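Local structure of acetylxylan esterase / glucomannan deacetylase (Cellvibrio japonicus, 2WAA) at residues V99-Q111 / D155-Y167. The protein removes acetyl groups from acetylated xylan and glucomannan as a family 2 carbohydrate esterase, contributing to the breakdown of plant cell wall polysaccharides. Residues are numbered along the deposited sequence; the frame is centred on the assembly and turned at random. Where two conformers were deposited one is given.
Sequences VEIIHRSENWHGQ and DKNTRWWNARESY
Trp161 packs its indole against His109 and Trp108 and points NE1 at Glu106. Its CB lies 3.4 Å from the carbonyl O of Arg104. With CG beside the backbone N (chi1 -84°), the indole turns one face to His109, whose imidazole stands edge-on over it: the planes meet at 83°, and His109 NE2 is 3.3 Å from Trp161 CE2. Thr158 CG2 sits almost on the normal of the His109 ring, 3.4 Å from its centroid, a CH-pi contact, while Ser105 OG is hydrogen-bonded to His109 ND1 in the ring plane, which restrains the ring's rotation. NE1 of Trp161 donates to the anti lone pair of Glu106 OE2 at 2.7 Å and 157°; Glu106 OE1 accepts from Gly185 N. In an offset edge-to-face stack, the edge of Trp108 turns toward the Trp161 benzo face, its CZ2 3.6 Å from Trp161 CZ2 and CH2. On the backbone side of Trp161, Arg104 NH2 hydrogen-bonds Arg159 O (2.9 Å), close to the guanidinium plane, and forms a salt bridge with Asp149. The aromatic cluster joins the loop after strand 94-103 of the N-terminal beta domain to the loop before helix 167-174 of the SGNH-hydrolase domain; Glu106's side chain lies about 4 Å from that of Ser141, nucleophile of the inferred Ser-His-Asp triad.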
loop_
_atom_site.group_PDB
_atom_site.type_symbol
_atom_site.label_atom_id
_atom_site.label_comp_id
_atom_site.label_asym_id
_atom_site.label_seq_id
_atom_site.Cartn_x
_atom_site.Cartn_y
_atom_site.Cartn_z
ATOM N N VAL A 99 6.924 11.216 -14.803
ATOM C CA VAL A 99 7.749 10.145 -14.221
ATOM C C VAL A 99 7.130 9.700 -12.908
ATOM O O VAL A 99 6.797 10.544 -12.074
ATOM C CB VAL A 99 9.147 10.683 -13.919
ATOM C CG1 VAL A 99 10.010 9.613 -13.288
ATOM C CG2 VAL A 99 9.793 11.172 -15.226
ATOM N N GLU A 100 6.936 8.387 -12.744
ATOM C CA GLU A 100 6.367 7.852 -11.499
ATOM C C GLU A 100 7.270 6.726 -10.983
ATOM O O GLU A 100 7.729 5.872 -11.782
ATOM C CB GLU A 100 4.920 7.292 -11.716
ATOM C CG GLU A 100 4.233 7.013 -10.354
ATOM C CD GLU A 100 2.763 6.552 -10.487
ATOM O OE1 GLU A 100 2.354 6.153 -11.603
ATOM O OE2 GLU A 100 2.026 6.576 -9.474
ATOM N N ILE A 101 7.554 6.745 -9.674
ATOM C CA ILE A 101 8.263 5.648 -9.029
ATOM C C ILE A 101 7.268 5.033 -8.049
ATOM O O ILE A 101 6.655 5.749 -7.261
ATOM C CB ILE A 101 9.509 6.151 -8.285
ATOM C CG1 ILE A 101 10.476 6.805 -9.304
ATOM C CG2 ILE A 101 10.143 5.049 -7.433
ATOM C CD1 ILE A 101 11.600 7.652 -8.645
ATOM N N ILE A 102 7.089 3.713 -8.118
ATOM C CA ILE A 102 6.134 3.048 -7.240
ATOM C C ILE A 102 6.862 2.006 -6.430
ATOM O O ILE A 102 7.549 1.140 -7.005
ATOM C CB ILE A 102 4.917 2.369 -7.997
ATOM C CG1 ILE A 102 4.123 3.379 -8.837
ATOM C CG2 ILE A 102 3.917 1.822 -6.994
ATOM C CD1 ILE A 102 4.540 3.324 -10.299
ATOM N N HIS A 103 6.719 2.058 -5.087
ATOM C CA HIS A 103 7.338 1.023 -4.260
ATOM C C HIS A 103 6.554 -0.298 -4.439
ATOM O O HIS A 103 5.345 -0.360 -4.131
ATOM C CB HIS A 103 7.323 1.473 -2.771
ATOM C CG HIS A 103 8.164 0.626 -1.852
ATOM N ND1 HIS A 103 7.809 0.376 -0.543
ATOM C CD2 HIS A 103 9.330 -0.044 -2.053
ATOM C CE1 HIS A 103 8.734 -0.383 0.036
ATOM N NE2 HIS A 103 9.671 -0.646 -0.856
ATOM N N ARG A 104 7.235 -1.360 -4.879
ATOM C CA ARG A 104 6.581 -2.677 -5.007
ATOM C C ARG A 104 6.710 -3.467 -3.732
ATOM O O ARG A 104 5.840 -4.287 -3.441
ATOM C CB ARG A 104 7.221 -3.522 -6.119
ATOM C CG ARG A 104 7.074 -2.893 -7.535
ATOM C CD ARG A 104 8.155 -3.476 -8.489
ATOM N NE ARG A 104 8.083 -4.930 -8.637
ATOM C CZ ARG A 104 7.303 -5.561 -9.516
ATOM N NH1 ARG A 104 6.460 -4.893 -10.330
ATOM N NH2 ARG A 104 7.343 -6.907 -9.582
ATOM N N SER A 105 7.813 -3.271 -3.015
ATOM C CA SER A 105 8.111 -4.028 -1.794
ATOM C C SER A 105 7.285 -3.624 -0.592
ATOM O O SER A 105 6.630 -2.593 -0.612
ATOM C CB SER A 105 9.610 -3.962 -1.499
ATOM O OG SER A 105 10.253 -4.842 -2.413
ATOM N N GLU A 106 7.306 -4.447 0.466
ATOM C CA GLU A 106 6.712 -4.028 1.749
ATOM C C GLU A 106 7.800 -3.982 2.827
ATOM O O GLU A 106 8.941 -4.329 2.587
ATOM C CB GLU A 106 5.588 -4.980 2.200
ATOM C CG GLU A 106 6.051 -6.432 2.365
ATOM C CD GLU A 106 4.945 -7.324 2.929
ATOM O OE1 GLU A 106 4.737 -7.261 4.152
ATOM O OE2 GLU A 106 4.280 -8.071 2.136
ATOM N N ASN A 107 7.434 -3.549 4.019
ATOM C CA ASN A 107 8.426 -3.279 5.079
ATOM C C ASN A 107 9.430 -4.373 5.411
ATOM O O ASN A 107 10.615 -4.064 5.616
ATOM C CB ASN A 107 7.697 -2.893 6.352
ATOM C CG ASN A 107 7.277 -1.413 6.360
ATOM O OD1 ASN A 107 8.115 -0.568 6.595
ATOM N ND2 ASN A 107 5.963 -1.116 6.173
ATOM N N TRP A 108 9.003 -5.642 5.482
ATOM C CA TRP A 108 9.973 -6.654 5.857
ATOM C C TRP A 108 11.045 -6.830 4.789
ATOM O O TRP A 108 12.149 -7.308 5.105
ATOM C CB TRP A 108 9.337 -7.994 6.307
ATOM C CG TRP A 108 8.701 -8.873 5.233
ATOM C CD1 TRP A 108 7.354 -9.011 4.997
ATOM C CD2 TRP A 108 9.352 -9.761 4.331
ATOM N NE1 TRP A 108 7.141 -9.915 3.984
ATOM C CE2 TRP A 108 8.347 -10.402 3.570
ATOM C CE3 TRP A 108 10.686 -10.105 4.107
ATOM C CZ2 TRP A 108 8.636 -11.348 2.575
ATOM C CZ3 TRP A 108 10.982 -11.052 3.098
ATOM C CH2 TRP A 108 9.943 -11.641 2.337
ATOM N N HIS A 109 10.752 -6.468 3.539
ATOM C CA HIS A 109 11.787 -6.511 2.513
ATOM C C HIS A 109 12.871 -5.493 2.825
ATOM O O HIS A 109 14.037 -5.730 2.571
ATOM C CB HIS A 109 11.223 -6.125 1.143
ATOM C CG HIS A 109 10.134 -7.028 0.650
ATOM N ND1 HIS A 109 9.597 -6.894 -0.614
ATOM C CD2 HIS A 109 9.486 -8.075 1.232
ATOM C CE1 HIS A 109 8.657 -7.817 -0.793
ATOM N NE2 HIS A 109 8.576 -8.548 0.309
ATOM N N GLY A 110 12.467 -4.360 3.380
ATOM C CA GLY A 110 13.375 -3.291 3.747
ATOM C C GLY A 110 12.658 -1.959 3.583
ATOM O O GLY A 110 11.444 -1.901 3.317
ATOM N N GLN A 111 13.420 -0.894 3.752
ATOM C CA GLN A 111 12.874 0.428 3.471
ATOM C C GLN A 111 13.726 1.039 2.376
ATOM O O GLN A 111 14.943 0.754 2.262
ATOM C CB GLN A 111 12.878 1.320 4.718
ATOM C CG GLN A 111 11.733 1.008 5.666
ATOM C CD GLN A 111 12.041 -0.172 6.506
ATOM O OE1 GLN A 111 13.212 -0.368 6.876
ATOM N NE2 GLN A 111 11.007 -0.982 6.849
ATOM N N ASP A 155 11.564 -19.808 -7.358
ATOM C CA ASP A 155 11.425 -19.746 -5.907
ATOM C C ASP A 155 10.878 -18.359 -5.612
ATOM O O ASP A 155 11.344 -17.382 -6.196
ATOM C CB ASP A 155 12.764 -19.908 -5.207
ATOM C CG ASP A 155 13.364 -21.306 -5.379
ATOM O OD1 ASP A 155 12.588 -22.291 -5.464
ATOM O OD2 ASP A 155 14.615 -21.399 -5.433
ATOM N N LYS A 156 9.848 -18.286 -4.780
ATOM C CA LYS A 156 9.318 -16.991 -4.365
ATOM C C LYS A 156 10.475 -16.080 -3.939
ATOM O O LYS A 156 11.415 -16.506 -3.228
ATOM C CB LYS A 156 8.357 -17.192 -3.198
ATOM C CG LYS A 156 7.583 -15.975 -2.775
ATOM C CD LYS A 156 6.882 -16.316 -1.479
ATOM C CE LYS A 156 5.513 -15.931 -1.566
ATOM N NZ LYS A 156 4.671 -16.699 -0.606
ATOM N N ASN A 157 10.419 -14.823 -4.359
ATOM C CA ASN A 157 11.389 -13.853 -3.917
ATOM C C ASN A 157 10.714 -12.467 -3.967
ATOM O O ASN A 157 9.563 -12.377 -4.364
ATOM C CB ASN A 157 12.622 -13.928 -4.816
ATOM C CG ASN A 157 12.333 -13.455 -6.238
ATOM O OD1 ASN A 157 12.441 -12.268 -6.513
ATOM N ND2 ASN A 157 12.012 -14.375 -7.140
ATOM N N THR A 158 11.404 -11.412 -3.543
ATOM C CA THR A 158 10.712 -10.146 -3.330
ATOM C C THR A 158 10.242 -9.507 -4.651
ATOM O O THR A 158 9.401 -8.596 -4.632
ATOM C CB THR A 158 11.549 -9.107 -2.535
ATOM O OG1 THR A 158 12.819 -8.940 -3.186
ATOM C CG2 THR A 158 11.772 -9.627 -1.108
ATOM N N ARG A 159 10.731 -10.001 -5.795
ATOM C CA ARG A 159 10.226 -9.566 -7.094
ATOM C C ARG A 159 8.767 -9.953 -7.336
ATOM O O ARG A 159 8.063 -9.308 -8.114
ATOM C CB ARG A 159 11.117 -10.128 -8.232
ATOM C CG ARG A 159 10.867 -9.401 -9.577
ATOM C CD ARG A 159 11.332 -10.271 -10.759
ATOM N NE ARG A 159 10.673 -11.588 -10.694
ATOM C CZ ARG A 159 9.394 -11.813 -10.959
ATOM N NH1 ARG A 159 8.606 -10.834 -11.348
ATOM N NH2 ARG A 159 8.887 -13.056 -10.834
ATOM N N TRP A 160 8.288 -10.967 -6.625
ATOM C CA TRP A 160 6.926 -11.402 -6.799
ATOM C C TRP A 160 5.876 -10.389 -6.327
ATOM O O TRP A 160 4.699 -10.552 -6.639
ATOM C CB TRP A 160 6.722 -12.711 -6.040
ATOM C CG TRP A 160 7.275 -13.923 -6.740
ATOM C CD1 TRP A 160 8.333 -13.989 -7.642
ATOM C CD2 TRP A 160 6.829 -15.264 -6.552
ATOM N NE1 TRP A 160 8.525 -15.289 -8.043
ATOM C CE2 TRP A 160 7.634 -16.097 -7.379
ATOM C CE3 TRP A 160 5.842 -15.841 -5.746
ATOM C CZ2 TRP A 160 7.452 -17.484 -7.455
ATOM C CZ3 TRP A 160 5.648 -17.218 -5.822
ATOM C CH2 TRP A 160 6.458 -18.026 -6.658
ATOM N N TRP A 161 6.270 -9.383 -5.545
ATOM C CA TRP A 161 5.294 -8.402 -5.080
ATOM C C TRP A 161 4.960 -7.346 -6.151
ATOM O O TRP A 161 5.850 -6.836 -6.836
ATOM C CB TRP A 161 5.841 -7.663 -3.844
ATOM C CG TRP A 161 5.638 -8.365 -2.522
ATOM C CD1 TRP A 161 4.914 -7.882 -1.470
ATOM C CD2 TRP A 161 6.205 -9.617 -2.074
ATOM N NE1 TRP A 161 4.962 -8.759 -0.408
ATOM C CE2 TRP A 161 5.746 -9.823 -0.737
ATOM C CE3 TRP A 161 7.049 -10.581 -2.660
ATOM C CZ2 TRP A 161 6.082 -10.950 0.017
ATOM C CZ3 TRP A 161 7.415 -11.708 -1.889
ATOM C CH2 TRP A 161 6.903 -11.887 -0.577
ATOM N N ASN A 162 3.682 -7.004 -6.284
ATOM C CA ASN A 162 3.289 -5.979 -7.250
ATOM C C ASN A 162 2.191 -5.126 -6.654
ATOM O O ASN A 162 1.077 -5.600 -6.465
ATOM C CB ASN A 162 2.841 -6.683 -8.528
ATOM C CG ASN A 162 2.523 -5.712 -9.642
ATOM O OD1 ASN A 162 2.224 -4.533 -9.400
ATOM N ND2 ASN A 162 2.483 -6.228 -10.871
ATOM N N ALA A 163 2.478 -3.863 -6.351
ATOM C CA ALA A 163 1.486 -2.999 -5.689
ATOM C C ALA A 163 0.452 -2.457 -6.684
ATOM O O ALA A 163 -0.750 -2.422 -6.382
ATOM C CB ALA A 163 2.222 -1.807 -4.990
ATOM N N ARG A 164 0.922 -2.022 -7.861
ATOM C CA ARG A 164 0.056 -1.368 -8.861
ATOM C C ARG A 164 -1.111 -2.254 -9.273
ATOM O O ARG A 164 -2.191 -1.750 -9.602
ATOM C CB ARG A 164 0.812 -1.101 -10.184
ATOM C CG ARG A 164 1.621 0.135 -10.362
ATOM C CD ARG A 164 2.727 -0.109 -11.506
ATOM N NE ARG A 164 2.231 -0.972 -12.601
ATOM C CZ ARG A 164 2.726 -2.166 -12.994
ATOM N NH1 ARG A 164 3.815 -2.773 -12.448
ATOM N NH2 ARG A 164 2.109 -2.775 -13.983
ATOM N N GLU A 165 -0.857 -3.573 -9.336
ATOM C CA GLU A 165 -1.859 -4.534 -9.771
ATOM C C GLU A 165 -2.552 -5.267 -8.641
ATOM O O GLU A 165 -3.321 -6.217 -8.880
ATOM C CB GLU A 165 -1.241 -5.515 -10.783
ATOM C CG GLU A 165 -0.865 -4.697 -12.018
ATOM C CD GLU A 165 -0.389 -5.517 -13.157
ATOM O OE1 GLU A 165 0.797 -5.893 -13.155
ATOM O OE2 GLU A 165 -1.222 -5.780 -14.057
ATOM N N SER A 166 -2.327 -4.794 -7.423
ATOM C CA SER A 166 -3.047 -5.337 -6.264
ATOM C C SER A 166 -4.490 -4.805 -6.211
ATOM O O SER A 166 -4.782 -3.706 -6.723
ATOM C CB SER A 166 -2.281 -5.002 -4.973
ATOM O OG SER A 166 -2.413 -3.602 -4.641
ATOM N N TYR A 167 -5.403 -5.555 -5.568
ATOM C CA TYR A 167 -6.789 -5.169 -5.595
ATOM C C TYR A 167 -6.997 -3.763 -5.010
ATOM O O TYR A 167 -7.877 -3.027 -5.482
ATOM C CB TYR A 167 -7.692 -6.189 -4.862
ATOM C CG TYR A 167 -7.634 -6.028 -3.355
ATOM C CD1 TYR A 167 -8.599 -5.269 -2.698
ATOM C CD2 TYR A 167 -6.592 -6.607 -2.602
ATOM C CE1 TYR A 167 -8.579 -5.078 -1.265
ATOM C CE2 TYR A 167 -6.535 -6.423 -1.188
ATOM C CZ TYR A 167 -7.553 -5.655 -0.549
ATOM O OH TYR A 167 -7.516 -5.481 0.814
HETATM O O HOH W 1 8.545 -6.646 -6.374
#